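PDB 4ZRX: F5/8 type C domain protein from Bacteroides ovatus, which is a putative alpha-L-fucosidase that probably releases fucose from glycans and carries an F5/8 type C module likely to bind carbohydrate. Local coordinates for residues 478-483 / 575-580; 495-500 / 555-560; 519-524 / 562-567. All coordinates share one frame; numbering follows the deposited sequence.

Interaction 1. Residues 478-483 / 575-580; sequences SGWKQV and VNMNEI
The selenomethionine side chain of M577 runs from the 3-10 turn 577-579 to the start of strand 481-485, threading between W480 and Q482 and sliding past both in the opposite direction to theirs. CG stands anti to the backbone N (chi1 -163°), which directs the chain toward the 478-483 segment. At its root, CB lies 4.0 Å from Q482 NE2. CG then touches the benzene edge of the indole, 3.5 Å from W480 CE3 and in the ring plane. Next, SE passes the backbone, 3.8 Å from Q482 N. M577 SE lies 5.4 Å from the centroid of the W480 six-membered ring and 85° off its normal, so this is an edge-on Met-aromatic contact. A bend at chi3 (83°) turns the terminal CE back to within 4.1 Å of W480 CB.

The turn supplying M577 is an Asx turn, N576 OD1 accepting from N578 N on a lone pair in the carbonyl plane, while N576 N is held by E579 OE1. It belongs to the loop leading into strand 580-584 of the F5/8 type C beta-sandwich. Farther along the indole edge, W480 CH2 comes within 3.4 Å of I580 O, a carbonyl that accepts a hydrogen bond from R477 NH2. The polar link is indirect: one water accepts from Q482 NE2 at 2.6 Å and from M577 N at 2.9 Å.

Interaction 2. Residues 495-500 / 555-560; sequences TVTLSS and KVQARF
V496 and L498 each exchange two backbone hydrogen bonds with the opposing strand, V496 with A558 and L498 with V556, and the axes of 495-498 and 555-558 lie 160° apart, which defines an antiparallel ladder. V496 N gives to A558 O at 2.9 Å with a nearly straight N-H...O angle of 174°, and A558 N returns a bond to V496 O at 2.9 Å. Two residues on, L498 N reaches V556 O at 2.8 Å, tilted 31° from the carbonyl plane, and V556 N closes the second ring on L498 O at 3.1 Å. Three of these oxygens take a further CA-H contact: A558 O from T495, V496 O from Q557 and V556 O from T497.

T497 and Q557 form the non-hydrogen-bonded pair between the two rings, their side chains on one face of the sheet. The backbone of T497 is instead paired with I585, so strand 495-503 is bonded along both edges. The methyl CG2 of T497 lies anti to the backbone N and meets K555 CB at 3.7 Å, while T495 CG2 packs 3.5 Å from Q557 NE2. On the other face, L498 CD1 approaches A558 CB at 4.3 Å, with V582 and V584 against L498 and V522 against A558. The guanidinium of R559 finds its partner elsewhere, NE making a salt bridge with D491. R559 and F560 together face S523, a classic beta bulge, at the corner that carries the chain between the two sheets of the F5/8 type C (discoidin-type) beta-sandwich.

Interaction 3. Residues 519-524 / 562-567; sequences QFFVSM and KLEATT. With EDO (1,2-ethanediol), chain E.
Q519 pairs with E564 and F521 with K562 as hydrogen-bonded residues of an antiparallel ladder whose strand axes make an angle of 158°, with F520 and L563 as the non-hydrogen-bonded pair between them. F521 N gives to K562 O at 2.8 Å and K562 N answers to F521 O; Q519 and E564 exchange an equivalent pair of bonds.

On the face carrying F521, K562 and E564, K562 reaches over the phenyl ring of F521, and the E564 carboxylate approaches that ring obliquely. K562 leaves its strand extended and then bends at chi3 (68°), which brings CE to 3.7 Å from F521 CD1. Its ammonium ends above the ring, NZ standing 4.7 Å from the F521 centroid and 14° off the normal, the geometry of a cation-pi contact; W529 offers NZ a second aromatic partner. The carboxylate of E564 meets the far end of the same ring, with CD 3.5 Å from F521 CE1, and OE2 forms a long, weak salt bridge with K562 NZ at 3.4 Å.

These strands are neighbours in the five-stranded sheet of the F5/8 type C beta-sandwich, with 530-532 flanking 517-523 and 488-492 flanking 560-566. On the opposite face F520 and L563 are buried. There L563 CD1 meets the edge of the phenyl ring in its plane, 4.0 Å from F520 CD1, the two side chains crossing at about a right angle, and F520 stacks on F501.

At the other edge of strand 560-566 sits a 1,2-ethanediol, probably from the crystallisation liquor. Its O1 gives to L563 O at 2.7 Å, its O2 accepts from A565 N at 3.0 Å, and it is also hydrogen-bonded to L488 N.

All three contacts lie in the F5/8 type C module, their centres 13 to 15 Å apart. Interactions 2 and 3 are backbone ladders in different sheets, joined where strand 555-558 passes into 560-566: S523 O probably accepts from both R559 N and F560 N. Interaction 1 has no direct hydrogen bond between its segments; it joins a loop to an outermost strand of the sheet of interaction 3 by packing and a water. Each contact spans buried and exposed residues. Towards the core, I580 and V575 of interaction 1 pack on L563 of interaction 3, whereas the charged layer of interaction 3 and the threonine-glutamine packing of interaction 2 lie nearer the surface.

Interaction 1. Residues 478-483 / 575-580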
# COMPACT_ATOMS: atom_id res chain seq x y z
N SER A 478 1.69 -15.46 24.63
CA SER A 478 2.89 -14.82 25.17
C SER A 478 3.30 -15.33 26.58
O SER A 478 4.46 -15.26 26.94
CB SER A 478 2.71 -13.31 25.24
OG SER A 478 1.79 -12.96 26.26
N GLY A 479 2.33 -15.78 27.36
CA GLY A 479 2.60 -16.41 28.65
C GLY A 479 2.88 -17.91 28.57
O GLY A 479 3.24 -18.50 29.58
N TRP A 480 2.67 -18.55 27.40
CA TRP A 480 2.85 -20.03 27.29
C TRP A 480 4.28 -20.37 26.99
O TRP A 480 5.00 -19.54 26.47
CB TRP A 480 2.00 -20.68 26.17
CG TRP A 480 0.53 -20.42 26.19
CD1 TRP A 480 -0.16 -19.57 27.02
CD2 TRP A 480 -0.41 -20.91 25.25
NE1 TRP A 480 -1.50 -19.56 26.67
CE2 TRP A 480 -1.67 -20.35 25.56
CE3 TRP A 480 -0.31 -21.76 24.16
CZ2 TRP A 480 -2.82 -20.64 24.83
CZ3 TRP A 480 -1.48 -22.06 23.43
CH2 TRP A 480 -2.70 -21.51 23.78
N LYS A 481 4.66 -21.60 27.29
CA LYS A 481 5.93 -22.17 26.86
C LYS A 481 5.72 -23.59 26.35
O LYS A 481 5.09 -24.39 27.02
CB LYS A 481 6.96 -22.17 28.01
CG LYS A 481 7.49 -20.78 28.30
CD LYS A 481 8.15 -20.63 29.66
CE LYS A 481 8.45 -19.14 29.91
NZ LYS A 481 9.42 -18.94 31.05
N GLN A 482 6.28 -23.91 25.20
CA GLN A 482 6.21 -25.26 24.66
C GLN A 482 7.17 -26.16 25.40
O GLN A 482 8.35 -25.90 25.42
CB GLN A 482 6.56 -25.30 23.18
CG GLN A 482 6.56 -26.71 22.58
CD GLN A 482 6.50 -26.70 21.09
OE1 GLN A 482 7.29 -27.37 20.42
NE2 GLN A 482 5.56 -25.94 20.55
N VAL A 483 6.65 -27.20 26.03
CA VAL A 483 7.48 -28.23 26.69
C VAL A 483 7.96 -29.33 25.74
O VAL A 483 9.05 -29.86 25.91
CB VAL A 483 6.69 -28.88 27.84
CG1 VAL A 483 7.49 -30.04 28.47
CG2 VAL A 483 6.35 -27.82 28.89
N VAL A 575 1.08 -30.74 15.29
CA VAL A 575 0.31 -29.61 15.78
C VAL A 575 1.27 -28.57 16.34
O VAL A 575 2.22 -28.92 17.03
CB VAL A 575 -0.71 -30.12 16.86
CG1 VAL A 575 -1.62 -29.00 17.35
CG2 VAL A 575 -1.58 -31.20 16.25
N ASN A 576 1.05 -27.30 16.02
CA ASN A 576 1.84 -26.17 16.51
C ASN A 576 1.09 -25.55 17.68
O ASN A 576 -0.14 -25.55 17.72
CB ASN A 576 1.99 -25.10 15.40
CG ASN A 576 3.08 -24.00 15.71
OD1 ASN A 576 2.82 -22.97 16.38
ND2 ASN A 576 4.27 -24.20 15.15
N MSE A 577 1.82 -24.98 18.61
CA MSE A 577 1.20 -24.25 19.70
C MSE A 577 0.19 -23.13 19.25
O MSE A 577 -0.81 -22.85 19.95
CB MSE A 577 2.30 -23.63 20.54
CG MSE A 577 1.84 -23.22 21.88
SE MSE A 577 3.39 -22.88 23.03
CE MSE A 577 3.78 -21.06 22.48
N ASN A 578 0.48 -22.47 18.13
CA ASN A 578 -0.40 -21.44 17.57
C ASN A 578 -1.73 -21.99 17.02
O ASN A 578 -2.63 -21.19 16.75
CB ASN A 578 0.31 -20.60 16.47
CG ASN A 578 1.20 -19.47 17.04
OD1 ASN A 578 1.02 -19.00 18.17
ND2 ASN A 578 2.16 -19.02 16.23
N GLU A 579 -1.84 -23.32 16.87
CA GLU A 579 -3.09 -23.98 16.46
C GLU A 579 -3.96 -24.42 17.65
O GLU A 579 -4.97 -25.08 17.43
CB GLU A 579 -2.76 -25.22 15.63
CG GLU A 579 -1.94 -24.84 14.35
CD GLU A 579 -1.60 -26.05 13.51
OE1 GLU A 579 -0.97 -26.99 14.02
OE2 GLU A 579 -1.95 -26.06 12.30
N ILE A 580 -3.50 -24.16 18.87
CA ILE A 580 -4.25 -24.52 20.04
C ILE A 580 -4.74 -23.25 20.70
O ILE A 580 -4.00 -22.27 20.77
CB ILE A 580 -3.34 -25.31 21.01
CG1 ILE A 580 -2.89 -26.63 20.37
CG2 ILE A 580 -4.04 -25.51 22.33
CD1 ILE A 580 -4.02 -27.58 20.05
O HOH W 1 4.64 -25.36 18.18

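Interaction 2. Residues 495-500 / 555-560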
# COMPACT_ATOMS: atom_id res chain seq x y z
N THR A 495 -1.72 -21.57 36.73
CA THR A 495 -2.90 -22.40 36.95
C THR A 495 -4.16 -21.69 36.50
O THR A 495 -4.46 -20.58 36.96
CB THR A 495 -3.08 -22.72 38.46
OG1 THR A 495 -1.96 -23.47 38.91
CG2 THR A 495 -4.37 -23.49 38.72
N VAL A 496 -4.92 -22.33 35.60
CA VAL A 496 -6.22 -21.81 35.20
C VAL A 496 -7.29 -22.88 35.25
O VAL A 496 -6.99 -24.07 35.35
CB VAL A 496 -6.17 -21.22 33.77
CG1 VAL A 496 -5.29 -19.97 33.78
CG2 VAL A 496 -5.69 -22.28 32.72
N THR A 497 -8.54 -22.43 35.15
CA THR A 497 -9.65 -23.32 34.95
C THR A 497 -10.17 -23.13 33.54
O THR A 497 -10.52 -22.02 33.14
CB THR A 497 -10.72 -23.06 35.97
OG1 THR A 497 -10.11 -23.18 37.27
CG2 THR A 497 -11.86 -24.07 35.85
N LEU A 498 -10.22 -24.24 32.80
CA LEU A 498 -10.62 -24.25 31.39
C LEU A 498 -12.08 -24.69 31.15
O LEU A 498 -12.53 -25.64 31.78
CB LEU A 498 -9.70 -25.17 30.61
CG LEU A 498 -8.19 -24.93 30.68
CD1 LEU A 498 -7.52 -25.89 29.73
CD2 LEU A 498 -7.80 -23.49 30.40
N SER A 499 -12.80 -24.01 30.26
CA SER A 499 -14.10 -24.51 29.76
C SER A 499 -13.99 -25.26 28.41
O SER A 499 -14.92 -25.92 27.96
CB SER A 499 -15.12 -23.36 29.64
OG SER A 499 -14.61 -22.30 28.85
N SER A 500 -12.86 -25.12 27.72
CA SER A 500 -12.70 -25.74 26.39
C SER A 500 -11.27 -25.58 25.94
O SER A 500 -10.52 -24.74 26.52
CB SER A 500 -13.62 -25.07 25.35
OG SER A 500 -13.20 -23.72 25.06
N LYS A 555 -15.59 -28.18 34.37
CA LYS A 555 -14.50 -27.22 34.49
C LYS A 555 -13.21 -28.00 34.75
O LYS A 555 -13.19 -28.92 35.55
CB LYS A 555 -14.82 -26.24 35.61
CG LYS A 555 -16.15 -25.46 35.36
CD LYS A 555 -16.42 -24.38 36.40
CE LYS A 555 -16.41 -24.95 37.80
NZ LYS A 555 -16.98 -23.97 38.75
N VAL A 556 -12.14 -27.67 34.03
CA VAL A 556 -10.93 -28.48 34.05
C VAL A 556 -9.76 -27.61 34.56
O VAL A 556 -9.38 -26.64 33.90
CB VAL A 556 -10.65 -28.98 32.63
CG1 VAL A 556 -9.25 -29.63 32.49
CG2 VAL A 556 -11.72 -29.94 32.18
N GLN A 557 -9.20 -27.96 35.71
CA GLN A 557 -8.06 -27.22 36.23
C GLN A 557 -6.79 -27.69 35.51
O GLN A 557 -6.60 -28.89 35.26
CB GLN A 557 -7.96 -27.35 37.74
CG GLN A 557 -7.28 -26.13 38.39
CD GLN A 557 -7.38 -26.17 39.92
OE1 GLN A 557 -8.37 -26.65 40.46
NE2 GLN A 557 -6.37 -25.65 40.60
N ALA A 558 -5.93 -26.74 35.13
CA ALA A 558 -4.73 -27.08 34.40
C ALA A 558 -3.63 -26.02 34.49
O ALA A 558 -3.89 -24.82 34.61
CB ALA A 558 -5.06 -27.38 32.93
N ARG A 559 -2.40 -26.51 34.48
CA ARG A 559 -1.19 -25.71 34.31
C ARG A 559 -0.55 -26.07 32.99
O ARG A 559 -0.07 -25.18 32.27
CB ARG A 559 -0.22 -25.95 35.47
CG ARG A 559 1.21 -25.37 35.32
CD ARG A 559 1.19 -23.89 35.22
NE ARG A 559 2.50 -23.35 34.82
CZ ARG A 559 3.31 -22.63 35.59
NH1 ARG A 559 2.99 -22.31 36.85
NH2 ARG A 559 4.45 -22.20 35.08
N PHE A 560 -0.49 -27.37 32.70
CA PHE A 560 0.07 -27.91 31.47
C PHE A 560 -1.05 -28.58 30.69
O PHE A 560 -1.97 -29.11 31.29
CB PHE A 560 1.18 -28.95 31.73
CG PHE A 560 2.38 -28.41 32.50
CD1 PHE A 560 2.33 -28.29 33.90
CD2 PHE A 560 3.57 -28.09 31.85
CE1 PHE A 560 3.45 -27.80 34.63
CE2 PHE A 560 4.70 -27.62 32.58
CZ PHE A 560 4.63 -27.48 33.97

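Interaction 3. Residues 519-524 / 562-567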
# COMPACT_ATOMS: atom_id res chain seq x y z
N GLN A 519 -6.50 -37.30 21.89
CA GLN A 519 -6.76 -37.36 23.32
C GLN A 519 -6.11 -36.13 23.92
O GLN A 519 -4.96 -35.75 23.55
CB GLN A 519 -6.13 -38.62 23.91
CG GLN A 519 -6.82 -39.89 23.47
CD GLN A 519 -6.21 -41.15 24.06
OE1 GLN A 519 -6.59 -41.61 25.15
NE2 GLN A 519 -5.27 -41.74 23.33
N PHE A 520 -6.86 -35.44 24.75
CA PHE A 520 -6.40 -34.22 25.35
C PHE A 520 -6.19 -34.50 26.83
O PHE A 520 -7.00 -35.22 27.46
CB PHE A 520 -7.44 -33.15 25.18
CG PHE A 520 -7.00 -31.81 25.65
CD1 PHE A 520 -6.17 -31.01 24.85
CD2 PHE A 520 -7.44 -31.31 26.86
CE1 PHE A 520 -5.77 -29.76 25.29
CE2 PHE A 520 -7.05 -30.07 27.32
CZ PHE A 520 -6.24 -29.25 26.51
N PHE A 521 -5.07 -34.00 27.36
CA PHE A 521 -4.66 -34.28 28.74
C PHE A 521 -4.32 -33.00 29.46
O PHE A 521 -3.85 -32.02 28.84
CB PHE A 521 -3.42 -35.18 28.77
CG PHE A 521 -3.56 -36.50 28.09
CD1 PHE A 521 -3.33 -36.63 26.73
CD2 PHE A 521 -3.86 -37.66 28.81
CE1 PHE A 521 -3.42 -37.86 26.09
CE2 PHE A 521 -3.95 -38.91 28.18
CZ PHE A 521 -3.71 -39.01 26.82
N VAL A 522 -4.47 -33.02 30.79
CA VAL A 522 -4.09 -31.88 31.61
C VAL A 522 -3.20 -32.33 32.78
O VAL A 522 -3.26 -33.47 33.18
CB VAL A 522 -5.30 -31.09 32.11
CG1 VAL A 522 -6.01 -30.45 30.94
CG2 VAL A 522 -6.30 -31.98 32.90
N SER A 523 -2.37 -31.42 33.28
CA SER A 523 -1.52 -31.69 34.44
C SER A 523 -1.24 -30.41 35.19
O SER A 523 -1.20 -29.30 34.61
CB SER A 523 -0.20 -32.27 33.96
OG SER A 523 0.64 -32.57 35.05
N MSE A 524 -1.05 -30.55 36.49
CA MSE A 524 -0.60 -29.43 37.33
C MSE A 524 0.92 -29.26 37.38
O MSE A 524 1.43 -28.14 37.58
CB MSE A 524 -1.18 -29.57 38.74
CG MSE A 524 -2.72 -29.58 38.76
SE MSE A 524 -3.52 -27.89 38.12
CE MSE A 524 -2.83 -26.71 39.53
N LYS A 562 -1.70 -31.13 27.02
CA LYS A 562 -1.06 -32.03 26.07
C LYS A 562 -2.09 -32.56 25.10
O LYS A 562 -3.16 -33.01 25.51
CB LYS A 562 -0.36 -33.21 26.80
CG LYS A 562 0.21 -34.28 25.87
CD LYS A 562 1.06 -35.33 26.60
CE LYS A 562 0.21 -36.17 27.50
NZ LYS A 562 0.95 -37.31 28.11
N LEU A 563 -1.77 -32.52 23.81
CA LEU A 563 -2.64 -33.11 22.78
C LEU A 563 -1.89 -34.23 22.09
O LEU A 563 -0.85 -33.96 21.48
CB LEU A 563 -3.09 -32.06 21.74
CG LEU A 563 -4.12 -32.54 20.70
CD1 LEU A 563 -5.53 -32.70 21.30
CD2 LEU A 563 -4.19 -31.62 19.47
N GLU A 564 -2.40 -35.46 22.20
CA GLU A 564 -1.93 -36.62 21.44
C GLU A 564 -2.88 -36.78 20.27
O GLU A 564 -4.08 -36.83 20.46
CB GLU A 564 -1.89 -37.90 22.29
CG GLU A 564 -0.82 -37.81 23.41
CD GLU A 564 -0.68 -39.05 24.32
OE1 GLU A 564 -1.34 -40.09 24.03
OE2 GLU A 564 0.10 -38.99 25.32
N ALA A 565 -2.37 -36.84 19.04
CA ALA A 565 -3.26 -36.94 17.90
C ALA A 565 -2.68 -37.70 16.71
O ALA A 565 -1.44 -37.70 16.49
CB ALA A 565 -3.72 -35.54 17.47
N THR A 566 -3.59 -38.34 15.98
CA THR A 566 -3.29 -38.95 14.68
C THR A 566 -4.11 -38.28 13.57
O THR A 566 -5.15 -37.64 13.81
CB THR A 566 -3.54 -40.47 14.70
OG1 THR A 566 -4.84 -40.72 15.24
CG2 THR A 566 -2.49 -41.20 15.56
N THR A 567 -3.62 -38.44 12.36
CA THR A 567 -4.12 -37.72 11.22
C THR A 567 -5.23 -38.53 10.55
O THR A 567 -5.48 -39.69 10.94
CB THR A 567 -2.98 -37.55 10.20
OG1 THR A 567 -2.59 -38.85 9.75
CG2 THR A 567 -1.79 -36.85 10.84
C1 EDO E . 0.25 -34.19 18.07
O1 EDO E . 0.61 -33.45 19.25
C2 EDO E . 0.95 -35.54 18.01
O2 EDO E . 0.55 -36.32 19.14